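PDB 4XZ7: transglutaminase-like domain-containing protein, which probably catalyses transglutaminase-type protein cross-linking and serves Streptococcus suis as an antiphagocytic virulence factor. Local coordinates for residues K216-V221 with F331-E336. Residues are numbered along the deposited sequence; the frame is centred on the assembly and turned at random.
Sequences KVKAFV and FSTIGE
I334 packs its two branches against K218 of helix 213-227, from the loop between strands 305-309 and 340-343. The I334 CG2 methyl lies 3.8 Å from K218 CG, while I334 CD1 reaches the same methylene at 4.0 Å, and the lysine stem crosses the isoleucine side chain at about a right angle. Beta-branching suits I334 to its place: CG2 also touches V221 CG1, about one turn farther along the helix, at 4.2 Å. With CG anti to the backbone N (chi1 -164°) the K218 stem leaves the helix, then bends at chi3 and chi4 to pass over T333. There T333 OG1 sits 3.6 Å from K218 CD and equally far from K218 NZ, a loose polar approach without a hydrogen bond.

Behind this first shell, S332 shapes the loop. Its OG accepts the backbone N-H of I334 (N to OG 3.1 Å, 157° at the hydrogen), forming an ST turn, and also takes the N-H of E336, so one hydroxyl grips the chain on both sides of G335, whose positive phi lets the backbone turn there. Further out, E336 OE1 forms a salt bridge with R214, from the same helix as K218, and a hydrogen bond with Y302 OH; R214 also hydrogen-bonds F331 O. V217 and V221 rest on F275 and I309.

Between these segments of the transglutaminase-like domain the contact is therefore made mainly by methyl and methylene groups, with no hydrogen bond; the ionic tie comes from R214 beside them. I334 and T333 cover part of the lysine's methylene stem, while no hydrogen bond to T333 fixes its ammonium group.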
# COMPACT_ATOMS: atom_id res chain seq x y z
N LYS B 216 3.97 40.39 -1.63
CA LYS B 216 4.42 39.16 -2.29
C LYS B 216 3.73 37.97 -1.64
O LYS B 216 3.10 37.16 -2.32
CB LYS B 216 5.94 39.02 -2.23
CG LYS B 216 6.69 40.21 -2.83
CD LYS B 216 8.18 39.92 -3.03
CE LYS B 216 8.95 41.20 -3.31
NZ LYS B 216 10.41 40.92 -3.44
N VAL B 217 3.84 37.90 -0.31
CA VAL B 217 3.17 36.84 0.46
C VAL B 217 1.68 36.79 0.15
O VAL B 217 1.14 35.73 -0.21
CB VAL B 217 3.35 37.04 1.99
CG1 VAL B 217 2.52 36.02 2.74
CG2 VAL B 217 4.81 36.91 2.39
N LYS B 218 1.03 37.94 0.28
CA LYS B 218 -0.41 38.06 0.06
C LYS B 218 -0.78 37.48 -1.31
O LYS B 218 -1.64 36.60 -1.43
CB LYS B 218 -0.84 39.54 0.16
CG LYS B 218 -2.33 39.79 0.32
CD LYS B 218 -2.66 41.28 0.11
CE LYS B 218 -1.91 42.21 1.08
NZ LYS B 218 -2.51 42.22 2.46
N ALA B 219 -0.07 37.95 -2.33
CA ALA B 219 -0.31 37.52 -3.71
C ALA B 219 -0.15 36.01 -3.90
O ALA B 219 -1.02 35.36 -4.50
CB ALA B 219 0.62 38.27 -4.64
N PHE B 220 0.95 35.45 -3.40
CA PHE B 220 1.17 34.01 -3.61
C PHE B 220 0.11 33.16 -2.88
O PHE B 220 -0.49 32.24 -3.45
CB PHE B 220 2.56 33.59 -3.17
CG PHE B 220 2.84 32.14 -3.45
CD1 PHE B 220 3.15 31.72 -4.73
CD2 PHE B 220 2.75 31.20 -2.44
CE1 PHE B 220 3.39 30.39 -4.99
CE2 PHE B 220 2.98 29.87 -2.69
CZ PHE B 220 3.29 29.46 -3.96
N VAL B 221 -0.08 33.47 -1.60
CA VAL B 221 -1.04 32.78 -0.74
C VAL B 221 -2.43 32.78 -1.36
O VAL B 221 -3.08 31.73 -1.46
CB VAL B 221 -1.08 33.44 0.65
CG1 VAL B 221 -2.28 32.96 1.44
CG2 VAL B 221 0.19 33.15 1.40
N PHE B 331 -4.82 46.02 9.40
CA PHE B 331 -5.59 45.29 8.41
C PHE B 331 -4.76 44.26 7.67
O PHE B 331 -3.68 44.57 7.17
CB PHE B 331 -6.23 46.26 7.41
CG PHE B 331 -7.19 45.60 6.45
CD1 PHE B 331 -8.25 44.84 6.92
CD2 PHE B 331 -7.04 45.75 5.08
CE1 PHE B 331 -9.13 44.23 6.04
CE2 PHE B 331 -7.92 45.15 4.20
CZ PHE B 331 -8.97 44.39 4.68
N SER B 332 -5.28 43.04 7.61
CA SER B 332 -4.70 41.98 6.80
C SER B 332 -5.82 41.24 6.09
O SER B 332 -6.90 41.06 6.65
CB SER B 332 -3.87 41.02 7.66
OG SER B 332 -3.53 39.84 6.92
N THR B 333 -5.57 40.81 4.86
CA THR B 333 -6.54 40.02 4.12
C THR B 333 -6.05 38.59 3.96
O THR B 333 -6.62 37.83 3.17
CB THR B 333 -6.83 40.61 2.72
OG1 THR B 333 -5.64 40.55 1.91
CG2 THR B 333 -7.34 42.05 2.81
N ILE B 334 -5.00 38.22 4.68
CA ILE B 334 -4.57 36.81 4.75
C ILE B 334 -4.31 36.37 6.20
O ILE B 334 -3.59 35.39 6.44
CB ILE B 334 -3.30 36.52 3.89
CG1 ILE B 334 -2.06 37.21 4.46
CG2 ILE B 334 -3.53 36.87 2.42
CD1 ILE B 334 -1.95 38.64 4.09
N GLY B 335 -4.92 37.08 7.14
CA GLY B 335 -4.90 36.68 8.54
C GLY B 335 -3.53 36.66 9.21
O GLY B 335 -3.33 35.93 10.18
N GLU B 336 -2.60 37.46 8.69
CA GLU B 336 -1.26 37.60 9.25
C GLU B 336 -1.25 37.65 10.78
O GLU B 336 -1.94 38.48 11.38
CB GLU B 336 -0.58 38.85 8.66
CG GLU B 336 0.66 39.34 9.40
CD GLU B 336 1.33 40.54 8.72
OE1 GLU B 336 1.31 40.63 7.47
OE2 GLU B 336 1.88 41.39 9.44